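Local coordinates for proline dehydrogenase (Bradyrhizobium japonicum USDA 110, PDB 3HAZ), which probably oxidises proline to glutamate in two steps, pairing an FAD-dependent proline dehydrogenase with an NAD-dependent aldehyde dehydrogenase in one chain, at residues 246-251 / 829-833. Sequence-based numbering, arbitrary orientation.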
ATOM      1  N   ARG A 246     -47.810  19.173  22.573  1.00 24.04           N
ATOM      2  CA  ARG A 246     -47.488  17.853  22.039  1.00 27.31           C
ATOM      3  C   ARG A 246     -47.823  17.838  20.561  1.00 24.31           C
ATOM      4  O   ARG A 246     -48.719  17.103  20.138  1.00 22.06           O
ATOM      5  CB  ARG A 246     -48.265  16.720  22.741  1.00 20.42           C
ATOM      6  CG  ARG A 246     -48.001  16.527  24.231  1.00 21.64           C
ATOM      7  CD  ARG A 246     -46.553  16.188  24.578  1.00 19.21           C
ATOM      8  NE  ARG A 246     -45.999  15.066  23.820  1.00 25.37           N
ATOM      9  CZ  ARG A 246     -44.896  14.400  24.166  1.00 22.90           C
ATOM     10  NH1 ARG A 246     -44.248  14.713  25.280  1.00 22.89           N
ATOM     11  NH2 ARG A 246     -44.447  13.403  23.413  1.00 25.42           N
ATOM     12  N   PHE A 247     -47.112  18.653  19.784  1.00 22.95           N
ATOM     13  CA  PHE A 247     -47.301  18.710  18.339  1.00 18.83           C
ATOM     14  C   PHE A 247     -46.553  17.554  17.685  1.00 25.97           C
ATOM     15  O   PHE A 247     -45.368  17.662  17.355  1.00 23.17           O
ATOM     16  CB  PHE A 247     -46.831  20.059  17.774  1.00 25.80           C
ATOM     17  CG  PHE A 247     -47.116  20.233  16.304  1.00 18.08           C
ATOM     18  CD1 PHE A 247     -46.087  20.421  15.403  1.00 12.99           C
ATOM     19  CD2 PHE A 247     -48.420  20.181  15.826  1.00 22.19           C
ATOM     20  CE1 PHE A 247     -46.347  20.567  14.056  1.00 21.47           C
ATOM     21  CE2 PHE A 247     -48.685  20.326  14.480  1.00 19.04           C
ATOM     22  CZ  PHE A 247     -47.651  20.518  13.594  1.00 23.28           C
ATOM     23  N   GLU A 248     -47.261  16.445  17.500  1.00 26.54           N
ATOM     24  CA  GLU A 248     -46.652  15.190  17.079  1.00 23.28           C
ATOM     25  C   GLU A 248     -47.721  14.263  16.507  1.00 22.36           C
ATOM     26  O   GLU A 248     -48.886  14.305  16.920  1.00 26.17           O
ATOM     27  CB  GLU A 248     -45.990  14.507  18.283  1.00 21.87           C
ATOM     28  CG  GLU A 248     -47.009  14.010  19.318  1.00 25.21           C
ATOM     29  CD  GLU A 248     -46.387  13.621  20.651  1.00 29.24           C
ATOM     30  OE1 GLU A 248     -45.149  13.482  20.723  1.00 27.55           O
ATOM     31  OE2 GLU A 248     -47.144  13.458  21.633  1.00 24.83           O
ATOM     32  N   ALA A 249     -47.311  13.408  15.575  1.00 26.53           N
ATOM     33  CA  ALA A 249     -48.219  12.467  14.921  1.00 26.07           C
ATOM     34  C   ALA A 249     -49.087  11.646  15.883  1.00 27.80           C
ATOM     35  O   ALA A 249     -50.291  11.507  15.664  1.00 30.08           O
ATOM     36  CB  ALA A 249     -47.442  11.548  13.996  1.00 21.48           C
ATOM     37  N   ILE A 250     -48.491  11.083  16.933  1.00 24.92           N
ATOM     38  CA  ILE A 250     -49.259  10.204  17.818  1.00 28.47           C
ATOM     39  C   ILE A 250     -50.318  10.959  18.625  1.00 27.95           C
ATOM     40  O   ILE A 250     -51.264  10.358  19.135  1.00 27.12           O
ATOM     41  CB  ILE A 250     -48.369   9.362  18.765  1.00 30.09           C
ATOM     42  CG1 ILE A 250     -47.606  10.261  19.741  1.00 28.75           C
ATOM     43  CG2 ILE A 250     -47.429   8.455  17.963  1.00 24.73           C
ATOM     44  CD1 ILE A 250     -46.877   9.499  20.826  1.00 25.71           C
ATOM     45  N   SER A 251     -50.163  12.274  18.735  1.00 21.97           N
ATOM     46  CA  SER A 251     -51.176  13.086  19.402  1.00 28.38           C
ATOM     47  C   SER A 251     -52.069  13.814  18.394  1.00 26.92           C
ATOM     48  O   SER A 251     -52.699  14.817  18.720  1.00 27.37           O
ATOM     49  CB  SER A 251     -50.518  14.086  20.357  1.00 26.63           C
ATOM     50  OG  SER A 251     -49.840  13.412  21.408  1.00 23.13           O
ATOM     51  N   VAL A 829     -52.347   4.574  20.637  1.00 31.87           N
ATOM     52  CA  VAL A 829     -51.166   5.208  20.055  1.00 30.33           C
ATOM     53  C   VAL A 829     -50.852   6.563  20.702  1.00 28.72           C
ATOM     54  O   VAL A 829     -49.727   7.054  20.624  1.00 30.82           O
ATOM     55  CB  VAL A 829     -51.348   5.407  18.534  1.00 34.18           C
ATOM     56  CG1 VAL A 829     -52.547   6.317  18.262  1.00 28.47           C
ATOM     57  CG2 VAL A 829     -50.082   5.967  17.905  1.00 33.39           C
ATOM     58  N   ALA A 830     -51.847   7.161  21.343  1.00 26.76           N
ATOM     59  CA  ALA A 830     -51.686   8.486  21.936  1.00 28.71           C
ATOM     60  C   ALA A 830     -51.075   8.427  23.337  1.00 31.56           C
ATOM     61  O   ALA A 830     -50.728   9.456  23.907  1.00 32.24           O
ATOM     62  CB  ALA A 830     -53.023   9.208  21.975  1.00 21.60           C
ATOM     63  N   THR A 831     -50.944   7.224  23.886  1.00 28.01           N
ATOM     64  CA  THR A 831     -50.451   7.057  25.253  1.00 23.01           C
ATOM     65  C   THR A 831     -48.953   7.296  25.356  1.00 24.04           C
ATOM     66  O   THR A 831     -48.181   6.829  24.520  1.00 24.51           O
ATOM     67  CB  THR A 831     -50.771   5.648  25.794  1.00 30.59           C
ATOM     68  OG1 THR A 831     -52.192   5.478  25.845  1.00 34.21           O
ATOM     69  CG2 THR A 831     -50.197   5.467  27.193  1.00 28.05           C
ATOM     70  N   HIS A 832     -48.556   8.039  26.380  1.00 25.92           N
ATOM     71  CA  HIS A 832     -47.154   8.337  26.627  1.00 25.51           C
ATOM     72  C   HIS A 832     -46.648   7.489  27.780  1.00 28.39           C
ATOM     73  O   HIS A 832     -45.492   7.062  27.794  1.00 25.14           O
ATOM     74  CB  HIS A 832     -46.970   9.821  26.978  1.00 23.25           C
ATOM     75  CG  HIS A 832     -47.211  10.754  25.831  1.00 25.30           C
ATOM     76  ND1 HIS A 832     -48.197  11.718  25.849  1.00 24.54           N
ATOM     77  CD2 HIS A 832     -46.590  10.872  24.633  1.00 22.84           C
ATOM     78  CE1 HIS A 832     -48.176  12.386  24.709  1.00 28.64           C
ATOM     79  NE2 HIS A 832     -47.211  11.892  23.953  1.00 29.23           N
ATOM     80  N   VAL A 833     -47.521   7.262  28.754  1.00 28.12           N
ATOM     81  CA  VAL A 833     -47.150   6.531  29.952  1.00 32.21           C
ATOM     82  C   VAL A 833     -48.141   5.413  30.220  1.00 29.51           C
ATOM     83  O   VAL A 833     -49.310   5.667  30.509  1.00 27.98           O
ATOM     84  CB  VAL A 833     -47.111   7.451  31.179  1.00 32.25           C
ATOM     85  CG1 VAL A 833     -46.740   6.648  32.422  1.00 31.91           C
ATOM     86  CG2 VAL A 833     -46.133   8.602  30.954  1.00 29.41           C
TER
HETATM   87  O   HOH W   1     -51.154  12.208  23.445  1.00 26.83           O
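A histidine-carboxylate hydrogen bond, Glu248 to His832, pins the proline dehydrogenase part of the chain to the aldehyde dehydrogenase part. His832 NE2 donates its N-H to Glu248 OE2 at 2.8 Å (N-H...O angle 150°), the oxygen lying almost in the ring plane. That oxygen is gripped three times: Arg246 NE reaches Glu248 OE2 at 2.9 Å from above the carboxylate plane, and Ser251 OG donates to its anti lone pair at 2.7 Å. Bends at chi2 and chi3 bring the edge of the Arg246 guanidinium up to the carboxylate, letting NH2 close a side-on salt bridge on the syn lone pair of Glu248 OE1. The same guanidinium turns one face to His832, where Arg246 NH2 is 3.2 Å from His832 NE2 in a geometry too poor for a bond. An alanine in place of Glu248 would probably leave the Arg246 guanidinium without its counter-charge, and His832 NE2 and Ser251 OG without their shared acceptor. On its far side the imidazole is held through ND1 by the backbone N of Lys822, which fixes its rotation. The contact joins two loops: 246-251, leading into helix 252-272 of the TIM-barrel-family region, and 829-833, between helices 804-819 and 839-855. One water donates to both Ser251 OG and Ala830 O, a second polar link between them. Beside the charged cluster Ile250 packs on the backbone of Val829, its CB 3.3 Å from Val829 O, while the CG2 methyls of Ile250 and Val829 meet at 3.6 Å. Ala830 CA makes a C-H...O contact with Ile250 O, and Leu527 and Leu531 of helix 524-536 also touch Val829.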